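VAO-type flavoprotein oxidase VAO615 (Myceliophthora thermophila, PDB 6F72) is a probable oxidoreductase of unknown substrate that carries bicovalently bound FAD and reacts rapidly with molecular oxygen when reduced. Local coordinates at residues 412-416 with 518-522; 513-517 with 529-533; 536-540 with 557-561. All blocks are in the same frame, centred on the assembly; numbering follows the deposited sequence.

Interaction 1: residues 412-416 with 518-522. With FAD (flavin-adenine dinucleotide), chain E.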
loop_
_atom_site.group_PDB
_atom_site.type_symbol
_atom_site.label_atom_id
_atom_site.label_comp_id
_atom_site.label_asym_id
_atom_site.label_seq_id
_atom_site.Cartn_x
_atom_site.Cartn_y
_atom_site.Cartn_z
ATOM N N PHE A 412 -2.693 11.668 -3.778
ATOM C CA PHE A 412 -4.129 11.637 -4.049
ATOM C C PHE A 412 -4.467 10.383 -4.870
ATOM O O PHE A 412 -4.990 10.476 -5.992
ATOM C CB PHE A 412 -4.601 12.931 -4.745
ATOM C CG PHE A 412 -4.065 14.195 -4.117
ATOM C CD1 PHE A 412 -4.535 14.641 -2.874
ATOM C CD2 PHE A 412 -3.075 14.939 -4.761
ATOM C CE1 PHE A 412 -4.029 15.804 -2.296
ATOM C CE2 PHE A 412 -2.568 16.099 -4.187
ATOM C CZ PHE A 412 -3.053 16.537 -2.960
ATOM N N THR A 413 -4.159 9.220 -4.287
ATOM C CA THR A 413 -4.355 7.934 -4.937
ATOM C C THR A 413 -5.765 7.445 -4.624
ATOM O O THR A 413 -6.197 7.437 -3.468
ATOM C CB THR A 413 -3.278 6.892 -4.510
ATOM O OG1 THR A 413 -1.997 7.273 -5.034
ATOM C CG2 THR A 413 -3.601 5.491 -5.024
ATOM N N ASN A 414 -6.494 7.095 -5.676
ATOM C CA ASN A 414 -7.813 6.460 -5.542
ATOM C C ASN A 414 -7.770 5.121 -6.244
ATOM O O ASN A 414 -6.786 4.823 -6.926
ATOM C CB ASN A 414 -8.878 7.378 -6.135
ATOM C CG ASN A 414 -8.751 8.797 -5.620
ATOM O OD1 ASN A 414 -9.173 9.115 -4.506
ATOM N ND2 ASN A 414 -8.136 9.659 -6.424
ATOM N N SER A 415 -8.815 4.306 -6.075
ATOM C CA SER A 415 -8.844 2.993 -6.691
ATOM C C SER A 415 -10.239 2.449 -6.916
ATOM O O SER A 415 -11.208 2.765 -6.203
ATOM C CB SER A 415 -8.052 1.963 -5.855
ATOM O OG SER A 415 -8.628 1.833 -4.566
ATOM N N ARG A 416 -10.320 1.589 -7.910
ATOM C CA ARG A 416 -11.474 0.745 -8.041
ATOM C C ARG A 416 -10.994 -0.650 -8.385
ATOM O O ARG A 416 -10.111 -0.813 -9.239
ATOM C CB ARG A 416 -12.429 1.324 -9.098
ATOM C CG ARG A 416 -13.853 0.800 -8.998
ATOM C CD ARG A 416 -14.611 1.339 -7.791
ATOM N NE ARG A 416 -15.966 0.822 -7.830
ATOM C CZ ARG A 416 -16.814 0.757 -6.808
ATOM N NH1 ARG A 416 -16.464 1.171 -5.595
ATOM N NH2 ARG A 416 -18.035 0.248 -7.019
ATOM N N ASN A 518 -6.180 0.101 0.678
ATOM C CA ASN A 518 -4.788 0.557 0.662
ATOM C C ASN A 518 -4.567 1.754 -0.251
ATOM O O ASN A 518 -3.640 2.524 -0.033
ATOM C CB ASN A 518 -3.829 -0.575 0.275
ATOM C CG ASN A 518 -3.307 -1.363 1.491
ATOM O OD1 ASN A 518 -3.111 -0.812 2.579
ATOM N ND2 ASN A 518 -3.075 -2.655 1.297
ATOM N N GLU A 519 -5.419 1.916 -1.266
ATOM C CA GLU A 519 -5.237 2.975 -2.263
ATOM C C GLU A 519 -6.528 3.761 -2.405
ATOM O O GLU A 519 -7.311 3.536 -3.321
ATOM C CB GLU A 519 -4.769 2.373 -3.596
ATOM C CG GLU A 519 -3.498 1.536 -3.463
ATOM C CD GLU A 519 -2.937 1.080 -4.793
ATOM O OE1 GLU A 519 -3.707 0.620 -5.664
ATOM O OE2 GLU A 519 -1.704 1.179 -4.965
ATOM N N ALA A 520 -6.770 4.632 -1.434
ATOM C CA ALA A 520 -7.945 5.499 -1.410
ATOM C C ALA A 520 -7.583 6.853 -0.798
ATOM O O ALA A 520 -6.469 7.033 -0.296
ATOM C CB ALA A 520 -9.054 4.854 -0.613
ATOM N N ASN A 521 -8.528 7.793 -0.860
ATOM C CA ASN A 521 -8.406 9.068 -0.198
ATOM C C ASN A 521 -8.964 8.987 1.218
ATOM O O ASN A 521 -10.012 8.397 1.424
ATOM C CB ASN A 521 -9.160 10.132 -1.003
ATOM C CG ASN A 521 -8.852 11.537 -0.527
ATOM O OD1 ASN A 521 -9.388 11.995 0.483
ATOM N ND2 ASN A 521 -7.992 12.226 -1.251
ATOM N N HIS A 522 -8.267 9.602 2.178
ATOM C CA HIS A 522 -8.697 9.656 3.591
ATOM C C HIS A 522 -10.019 10.380 3.878
ATOM O O HIS A 522 -10.587 10.217 4.966
ATOM C CB HIS A 522 -7.612 10.312 4.440
ATOM C CG HIS A 522 -7.432 11.772 4.158
ATOM N ND1 HIS A 522 -7.374 12.721 5.158
ATOM C CD2 HIS A 522 -7.299 12.445 2.988
ATOM C CE1 HIS A 522 -7.193 13.914 4.615
ATOM N NE2 HIS A 522 -7.143 13.771 3.301
HETATM P PA FAD E . 2.868 2.117 6.387
HETATM O O1A FAD E . 2.322 3.482 6.055
HETATM O O2A FAD E . 4.072 2.082 7.287
HETATM O O5B FAD E . 1.680 1.243 7.025
HETATM C C5B FAD E . 0.359 1.252 6.483
HETATM C C4B FAD E . -0.679 0.888 7.538
HETATM O O4B FAD E . -0.366 -0.389 8.099
HETATM C C3B FAD E . -0.757 1.852 8.706
HETATM O O3B FAD E . -2.133 1.917 9.099
HETATM C C2B FAD E . 0.053 1.192 9.810
HETATM O O2B FAD E . -0.427 1.546 11.109
HETATM C C1B FAD E . -0.152 -0.284 9.517
HETATM N N9A FAD E . 1.001 -1.150 9.860
HETATM C C8A FAD E . 2.132 -1.279 9.134
HETATM N N7A FAD E . 2.967 -2.184 9.703
HETATM C C5A FAD E . 2.360 -2.651 10.805
HETATM C C6A FAD E . 2.693 -3.629 11.865
HETATM N N6A FAD E . 3.880 -4.273 11.832
HETATM N N1A FAD E . 1.791 -3.834 12.852
HETATM C C2A FAD E . 0.606 -3.186 12.895
HETATM N N3A FAD E . 0.234 -2.283 11.953
HETATM C C4A FAD E . 1.055 -1.979 10.905
HETATM N N1 FAD E . -0.273 -1.770 -2.913
HETATM C C2 FAD E . -0.561 -2.833 -3.706
HETATM O O2 FAD E . -1.470 -3.623 -3.358
HETATM N N3 FAD E . 0.104 -3.059 -4.861
HETATM C C4 FAD E . 1.081 -2.263 -5.324
HETATM O O4 FAD E . 1.667 -2.512 -6.402
HETATM C C4X FAD E . 1.459 -1.090 -4.506
HETATM N N5 FAD E . 2.440 -0.245 -4.889
HETATM C C5X FAD E . 2.782 0.840 -4.135
HETATM C C6 FAD E . 3.815 1.708 -4.553
HETATM C C7 FAD E . 4.149 2.820 -3.749
HETATM C C7M FAD E . 5.256 3.746 -4.221
HETATM C C8 FAD E . 3.422 3.071 -2.452
HETATM C C8M FAD E . 3.772 4.181 -1.471
HETATM C C9 FAD E . 2.409 2.201 -2.060
HETATM C C9A FAD E . 2.058 1.099 -2.846
HETATM N N10 FAD E . 1.039 0.213 -2.421
HETATM C C10 FAD E . 0.703 -0.885 -3.242
HETATM C "C1'" FAD E . 0.296 0.488 -1.194
HETATM C "C2'" FAD E . 0.577 -0.340 0.024
HETATM O "O2'" FAD E . -0.009 -1.623 -0.180
HETATM C "C3'" FAD E . -0.110 0.391 1.172
HETATM O "O3'" FAD E . 0.231 1.794 1.169
HETATM C "C4'" FAD E . 0.244 -0.230 2.514
HETATM O "O4'" FAD E . -0.597 0.322 3.529
HETATM C "C5'" FAD E . 1.728 -0.059 2.844
HETATM O "O5'" FAD E . 2.029 -0.550 4.140
HETATM P P FAD E . 3.442 -0.192 4.814
HETATM O O1P FAD E . 4.533 -0.463 3.817
HETATM O O2P FAD E . 3.419 -0.855 6.172
HETATM O O3P FAD E . 3.304 1.405 5.015
HETATM O O HOH W 1 -5.037 9.225 -1.350
HETATM O O HOH W 2 -10.485 7.569 -2.884
HETATM O O HOH W 3 -7.093 10.474 -3.315
#
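OD1 of Asn414 touches CB of Asn521 and takes a hydrogen bond from a water at 2.6 Å. The backbone N of Asn521 donates to the same water, at 2.8 Å. A second water lies 2.8 Å from Asn414 OD1 and 2.9 Å from Asn521 ND2. It accepts from ND2, while its bond to OD1 may compete with other acceptors. The two amides lie side by side, point the same way and have planes only 13° apart. One water thus joins the two amides, and the other joins Asn414 OD1 to the backbone of Asn521. Asn521 ND2 also donates to Asp495, and Asn521 OD1 accepts from Leu523 N.

One residue on, Ser415 OG meets the backbone carbonyl of Glu519. With chi1 at 61° it sits between its own N and carbonyl carbon, and this brings it close to Glu519 O. The bond reads very short, so its exact length is doubtful. A weak bond from Tyr516 N reaches the same hydroxyl.

The apolar side is small. CG2 of Thr413 lies 3.6 Å from CB of Glu519, while Thr413 OG1 bonds to Phe410 O. The Glu519 chain then runs on, extended beyond CG, to the flavin, where OE2 is 3.6 Å from FAD C10. Beside it Asn518 OD1 accepts from the ribityl hydroxyl FAD O4' at 2.9 Å. Its amide nitrogen is held by Tyr516 OH and Gly230 O, which fixes which end of the amide meets the cofactor.

Helix 488-508 covers part of the contact. Strand 412-419 is an outermost strand of the seven-stranded antiparallel sheet. Loop 518-522 thus joins that sheet to FAD, consistent with the flavin site of VAO-type, berberine-bridge-like oxidases.

Interaction 2: residues 513-517 with 529-533. With FAD (flavin-adenine dinucleotide), chain E.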
loop_
_atom_site.group_PDB
_atom_site.type_symbol
_atom_site.label_atom_id
_atom_site.label_comp_id
_atom_site.label_asym_id
_atom_site.label_seq_id
_atom_site.Cartn_x
_atom_site.Cartn_y
_atom_site.Cartn_z
ATOM N N GLY A 513 -18.161 -3.401 -7.921
ATOM C CA GLY A 513 -16.754 -3.244 -7.568
ATOM C C GLY A 513 -16.578 -2.683 -6.174
ATOM O O GLY A 513 -17.536 -2.579 -5.401
ATOM N N SER A 514 -15.346 -2.322 -5.837
ATOM C CA SER A 514 -15.069 -1.782 -4.511
ATOM C C SER A 514 -13.844 -0.881 -4.575
ATOM O O SER A 514 -13.189 -0.791 -5.622
ATOM C CB SER A 514 -14.857 -2.920 -3.498
ATOM O OG SER A 514 -13.625 -3.566 -3.750
ATOM N N VAL A 515 -13.549 -0.224 -3.454
ATOM C CA VAL A 515 -12.358 0.620 -3.334
ATOM C C VAL A 515 -11.364 -0.127 -2.453
ATOM O O VAL A 515 -11.680 -0.570 -1.338
ATOM C CB VAL A 515 -12.688 2.066 -2.860
ATOM C CG1 VAL A 515 -11.466 2.986 -2.915
ATOM C CG2 VAL A 515 -13.763 2.683 -3.746
ATOM N N TYR A 516 -10.181 -0.339 -3.015
ATOM C CA TYR A 516 -9.095 -1.009 -2.333
ATOM C C TYR A 516 -8.693 -0.134 -1.140
ATOM O O TYR A 516 -8.393 1.060 -1.314
ATOM C CB TYR A 516 -7.957 -1.234 -3.324
ATOM C CG TYR A 516 -6.705 -1.907 -2.789
ATOM C CD1 TYR A 516 -6.749 -2.839 -1.730
ATOM C CD2 TYR A 516 -5.465 -1.640 -3.374
ATOM C CE1 TYR A 516 -5.580 -3.451 -1.265
ATOM C CE2 TYR A 516 -4.300 -2.246 -2.920
ATOM C CZ TYR A 516 -4.356 -3.161 -1.877
ATOM O OH TYR A 516 -3.173 -3.746 -1.432
ATOM N N LEU A 517 -8.735 -0.704 0.072
ATOM C CA LEU A 517 -8.528 0.096 1.302
ATOM C C LEU A 517 -7.126 0.717 1.392
ATOM O O LEU A 517 -6.913 1.706 2.120
ATOM C CB LEU A 517 -8.855 -0.723 2.565
ATOM C CG LEU A 517 -7.935 -1.869 3.011
ATOM C CD1 LEU A 517 -6.711 -1.344 3.778
ATOM C CD2 LEU A 517 -8.679 -2.923 3.836
ATOM N N GLU A 529 -18.512 0.786 3.792
ATOM C CA GLU A 529 -19.154 -0.122 2.866
ATOM C C GLU A 529 -18.194 -0.539 1.761
ATOM O O GLU A 529 -18.169 -1.704 1.374
ATOM C CB GLU A 529 -20.433 0.506 2.301
ATOM C CG GLU A 529 -21.079 -0.251 1.158
ATOM C CD GLU A 529 -22.131 0.585 0.452
ATOM O OE1 GLU A 529 -23.128 0.980 1.115
ATOM O OE2 GLU A 529 -21.971 0.855 -0.770
ATOM N N SER A 530 -17.388 0.391 1.267
ATOM C CA SER A 530 -16.574 0.079 0.111
ATOM C C SER A 530 -15.304 -0.714 0.438
ATOM O O SER A 530 -14.897 -1.582 -0.346
ATOM C CB SER A 530 -16.242 1.334 -0.659
ATOM O OG SER A 530 -15.828 0.970 -1.954
ATOM N N PHE A 531 -14.679 -0.432 1.581
ATOM C CA PHE A 531 -13.448 -1.141 1.941
ATOM C C PHE A 531 -13.726 -2.537 2.492
ATOM O O PHE A 531 -12.971 -3.466 2.225
ATOM C CB PHE A 531 -12.605 -0.372 2.977
ATOM C CG PHE A 531 -12.077 0.966 2.511
ATOM C CD1 PHE A 531 -12.189 1.389 1.193
ATOM C CD2 PHE A 531 -11.377 1.787 3.422
ATOM C CE1 PHE A 531 -11.681 2.617 0.794
ATOM C CE2 PHE A 531 -10.852 3.007 3.024
ATOM C CZ PHE A 531 -11.017 3.425 1.712
ATOM N N TYR A 532 -14.796 -2.667 3.273
ATOM C CA TYR A 532 -15.038 -3.861 4.074
ATOM C C TYR A 532 -16.292 -4.637 3.679
ATOM O O TYR A 532 -16.309 -5.865 3.784
ATOM C CB TYR A 532 -15.051 -3.502 5.564
ATOM C CG TYR A 532 -13.844 -2.706 5.985
ATOM C CD1 TYR A 532 -12.575 -3.315 6.116
ATOM C CD2 TYR A 532 -13.950 -1.344 6.248
ATOM C CE1 TYR A 532 -11.453 -2.571 6.502
ATOM C CE2 TYR A 532 -12.845 -0.597 6.632
ATOM C CZ TYR A 532 -11.597 -1.209 6.761
ATOM O OH TYR A 532 -10.492 -0.459 7.130
ATOM N N GLY A 533 -17.326 -3.934 3.210
ATOM C CA GLY A 533 -18.570 -4.599 2.786
ATOM C C GLY A 533 -19.225 -5.384 3.916
ATOM O O GLY A 533 -19.271 -4.915 5.064
HETATM P PA FAD E . 2.868 2.117 6.387
HETATM O O1A FAD E . 2.322 3.482 6.055
HETATM O O2A FAD E . 4.072 2.082 7.287
HETATM O O5B FAD E . 1.680 1.243 7.025
HETATM C C5B FAD E . 0.359 1.252 6.483
HETATM C C4B FAD E . -0.679 0.888 7.538
HETATM O O4B FAD E . -0.366 -0.389 8.099
HETATM C C3B FAD E . -0.757 1.852 8.706
HETATM O O3B FAD E . -2.133 1.917 9.099
HETATM C C2B FAD E . 0.053 1.192 9.810
HETATM O O2B FAD E . -0.427 1.546 11.109
HETATM C C1B FAD E . -0.152 -0.284 9.517
HETATM N N9A FAD E . 1.001 -1.150 9.860
HETATM C C8A FAD E . 2.132 -1.279 9.134
HETATM N N7A FAD E . 2.967 -2.184 9.703
HETATM C C5A FAD E . 2.360 -2.651 10.805
HETATM C C6A FAD E . 2.693 -3.629 11.865
HETATM N N6A FAD E . 3.880 -4.273 11.832
HETATM N N1A FAD E . 1.791 -3.834 12.852
HETATM C C2A FAD E . 0.606 -3.186 12.895
HETATM N N3A FAD E . 0.234 -2.283 11.953
HETATM C C4A FAD E . 1.055 -1.979 10.905
HETATM N N1 FAD E . -0.273 -1.770 -2.913
HETATM C C2 FAD E . -0.561 -2.833 -3.706
HETATM O O2 FAD E . -1.470 -3.623 -3.358
HETATM N N3 FAD E . 0.104 -3.059 -4.861
HETATM C C4 FAD E . 1.081 -2.263 -5.324
HETATM O O4 FAD E . 1.667 -2.512 -6.402
HETATM C C4X FAD E . 1.459 -1.090 -4.506
HETATM N N5 FAD E . 2.440 -0.245 -4.889
HETATM C C5X FAD E . 2.782 0.840 -4.135
HETATM C C6 FAD E . 3.815 1.708 -4.553
HETATM C C7 FAD E . 4.149 2.820 -3.749
HETATM C C7M FAD E . 5.256 3.746 -4.221
HETATM C C8 FAD E . 3.422 3.071 -2.452
HETATM C C8M FAD E . 3.772 4.181 -1.471
HETATM C C9 FAD E . 2.409 2.201 -2.060
HETATM C C9A FAD E . 2.058 1.099 -2.846
HETATM N N10 FAD E . 1.039 0.213 -2.421
HETATM C C10 FAD E . 0.703 -0.885 -3.242
HETATM C "C1'" FAD E . 0.296 0.488 -1.194
HETATM C "C2'" FAD E . 0.577 -0.340 0.024
HETATM O "O2'" FAD E . -0.009 -1.623 -0.180
HETATM C "C3'" FAD E . -0.110 0.391 1.172
HETATM O "O3'" FAD E . 0.231 1.794 1.169
HETATM C "C4'" FAD E . 0.244 -0.230 2.514
HETATM O "O4'" FAD E . -0.597 0.322 3.529
HETATM C "C5'" FAD E . 1.728 -0.059 2.844
HETATM O "O5'" FAD E . 2.029 -0.550 4.140
HETATM P P FAD E . 3.442 -0.192 4.814
HETATM O O1P FAD E . 4.533 -0.463 3.817
HETATM O O2P FAD E . 3.419 -0.855 6.172
HETATM O O3P FAD E . 3.304 1.405 5.015
HETATM O O HOH W 4 -10.254 -3.284 0.453
#
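Leu517 lies over one face of the Phe531 ring. This is a loop packed on a helix in the berberine-bridge-like part of the chain: loop 513-517 packs on the helix that holds Ser530 and Phe531. The tight part is a CH-pi contact. CA of Leu517 is 3.8 Å from the centroid of the Phe531 ring and 8° off the ring normal. CB of Leu517 lies over the same ring, 3.6 Å from Phe531 CG. Val515 meets that ring differently: its CB lies at the ring edge, in plane, and its CG1 is 3.7 Å from Phe531 CE1. Further along, CD2 of Leu517 touches Tyr532 CE1 at 3.9 Å, the two side chains set roughly perpendicular.

The polar links are looser. Val515 N donates to Ser530 OG at 3.0 Å, but the N-H...O angle is a bent 131°. A water is inserted between Leu517 N and Phe531 O, where the backbones do not bond directly. Outside the packing, Glu529 is exposed.

The CB of Tyr516 leaves away from the helix. With CG anti to its own N (chi1 179°), the ring reaches the cofactor. Its hydroxyl donates to the flavin: Tyr516 OH is 2.6 Å from FAD O2.

Interaction 3: residues 536-540 with 557-561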
loop_
_atom_site.group_PDB
_atom_site.type_symbol
_atom_site.label_atom_id
_atom_site.label_comp_id
_atom_site.label_asym_id
_atom_site.label_seq_id
_atom_site.Cartn_x
_atom_site.Cartn_y
_atom_site.Cartn_z
ATOM N N TYR A 536 -17.667 -6.392 7.561
ATOM C CA TYR A 536 -17.450 -5.372 8.586
ATOM C C TYR A 536 -17.943 -5.728 9.991
ATOM O O TYR A 536 -17.232 -5.466 10.963
ATOM C CB TYR A 536 -17.968 -3.980 8.159
ATOM C CG TYR A 536 -17.366 -2.888 9.012
ATOM C CD1 TYR A 536 -16.084 -2.407 8.735
ATOM C CD2 TYR A 536 -18.056 -2.365 10.118
ATOM C CE1 TYR A 536 -15.500 -1.434 9.524
ATOM C CE2 TYR A 536 -17.480 -1.381 10.913
ATOM C CZ TYR A 536 -16.205 -0.925 10.608
ATOM O OH TYR A 536 -15.608 0.056 11.372
ATOM N N ALA A 537 -19.130 -6.325 10.100
ATOM C CA ALA A 537 -19.672 -6.707 11.410
ATOM C C ALA A 537 -18.716 -7.662 12.139
ATOM O O ALA A 537 -18.453 -7.479 13.333
ATOM C CB ALA A 537 -21.052 -7.327 11.268
ATOM N N ARG A 538 -18.184 -8.643 11.403
ATOM C CA ARG A 538 -17.302 -9.662 11.977
ATOM C C ARG A 538 -15.922 -9.093 12.288
ATOM O O ARG A 538 -15.339 -9.420 13.327
ATOM C CB ARG A 538 -17.172 -10.901 11.089
ATOM C CG ARG A 538 -16.655 -12.098 11.874
ATOM C CD ARG A 538 -16.150 -13.224 10.999
ATOM N NE ARG A 538 -15.308 -14.105 11.799
ATOM C CZ ARG A 538 -14.497 -15.038 11.311
ATOM N NH1 ARG A 538 -14.407 -15.236 9.999
ATOM N NH2 ARG A 538 -13.779 -15.781 12.149
ATOM N N LEU A 539 -15.418 -8.255 11.384
ATOM C CA LEU A 539 -14.195 -7.486 11.616
ATOM C C LEU A 539 -14.306 -6.639 12.878
ATOM O O LEU A 539 -13.346 -6.533 13.645
ATOM C CB LEU A 539 -13.849 -6.642 10.391
ATOM C CG LEU A 539 -13.321 -7.421 9.182
ATOM C CD1 LEU A 539 -13.361 -6.603 7.900
ATOM C CD2 LEU A 539 -11.915 -7.965 9.424
ATOM N N LEU A 540 -15.479 -6.058 13.102
ATOM C CA LEU A 540 -15.738 -5.247 14.287
ATOM C C LEU A 540 -15.781 -6.076 15.566
ATOM O O LEU A 540 -15.301 -5.633 16.617
ATOM C CB LEU A 540 -17.020 -4.424 14.126
ATOM C CG LEU A 540 -17.294 -3.336 15.164
ATOM C CD1 LEU A 540 -16.260 -2.202 15.101
ATOM C CD2 LEU A 540 -18.699 -2.791 14.958
ATOM N N GLY A 557 -10.119 2.774 9.415
ATOM C CA GLY A 557 -9.873 1.438 9.960
ATOM C C GLY A 557 -11.103 0.820 10.596
ATOM O O GLY A 557 -12.032 1.538 10.992
ATOM N N VAL A 558 -11.106 -0.511 10.733
ATOM C CA VAL A 558 -12.192 -1.172 11.442
ATOM C C VAL A 558 -12.230 -0.637 12.874
ATOM O O VAL A 558 -11.212 -0.641 13.564
ATOM C CB VAL A 558 -12.050 -2.725 11.437
ATOM C CG1 VAL A 558 -13.115 -3.379 12.310
ATOM C CG2 VAL A 558 -12.099 -3.272 10.015
ATOM N N GLY A 559 -13.398 -0.157 13.292
ATOM C CA GLY A 559 -13.598 0.328 14.653
ATOM C C GLY A 559 -13.029 1.716 14.913
ATOM O O GLY A 559 -12.912 2.129 16.073
ATOM N N SER A 560 -12.685 2.438 13.841
ATOM C CA SER A 560 -12.101 3.784 13.961
ATOM C C SER A 560 -13.134 4.816 14.362
ATOM O O SER A 560 -12.774 5.867 14.918
ATOM C CB SER A 560 -11.435 4.218 12.660
ATOM O OG SER A 560 -12.358 4.189 11.595
ATOM N N GLU A 561 -14.404 4.517 14.080
ATOM C CA GLU A 561 -15.528 5.382 14.436
ATOM C C GLU A 561 -15.688 5.579 15.960
ATOM O O GLU A 561 -16.515 6.370 16.401
ATOM C CB GLU A 561 -16.834 4.910 13.744
ATOM C CG GLU A 561 -17.523 3.670 14.336
ATOM C CD GLU A 561 -16.969 2.309 13.865
ATOM O OE1 GLU A 561 -15.927 2.254 13.170
ATOM O OE2 GLU A 561 -17.580 1.262 14.211
#
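The Tyr536 ring runs alongside Val558, the two side chains heading opposite ways. The ring passes the valine, with Tyr536 CE1 3.9 Å from Val558 CG2, and carries its hydroxyl on to the turn beyond. There OH takes a nearly straight bond from the backbone: Gly559 N lies 2.9 Å from Tyr536 OH, with an N-H...O angle of 176°. The same hydroxyl donates weakly to Glu561, whose OE1 is 2.9 Å from Tyr536 OH. Glu561 comes from the opposite direction. Its chain bends at chi2 (-83°) and sets OE1 at the ring edge, near the ring plane, with the carboxylate turned 42° from the ring.

Leu539 lies crosswise to Val558. Its CB rests 3.8 Å from Val558 CG2, while the other branch, Val558 CG1, sits 3.4 Å from the backbone Leu539 O. The end of Leu540 meets Glu561 from the opposite side, and its CD1 lies 3.7 Å from Gly559 CA. A side chain on Gly559 would come close to this methyl, and the positive phi of this residue also favours glycine.

Residues 557-560 form a type II turn. Gly557 O accepts hydrogen bonds from both Ser560 N and, at 2.7 Å, Ser560 OG, so the turn is tied twice on itself. Phe286 packs on both Leu539 and Val558. The contact joins the first turn of helix 536-546 to the loop that leads to strand 563-565.

A phenylalanine in place of Tyr536 would probably leave Gly559 N without its acceptor and the Glu561 carboxylate without this donor, freer to turn. With the hydroxyl present, one oxygen serves as acceptor and donor at once. It satisfies a buried backbone N-H and holds a carboxylate only loosely, so the backbone bond is likely to matter more for placing the turn.

Overall arrangement
Interactions 1 and 2 are intertwined along the chain: strand segment 412-416 comes first, then 513-517, 518-522 and 529-533. Their centres are about 11 Å apart, they touch, and both reach FAD. Interaction 3 follows in series, with its centre about 13 Å from that of interaction 2 and about 19 Å from that of interaction 1. Interactions 2 and 3 are linked through Tyr532, which packs against Leu539 and Val558, and through the successive helices 527-532 and 536-546. Interactions 1 and 3 do not touch. Together they lead from the edge of the seven-stranded sheet, past the flavin, to the turn before strand 563-565, so the C-terminal berberine-bridge-like region ties sheet, cofactor and helices together.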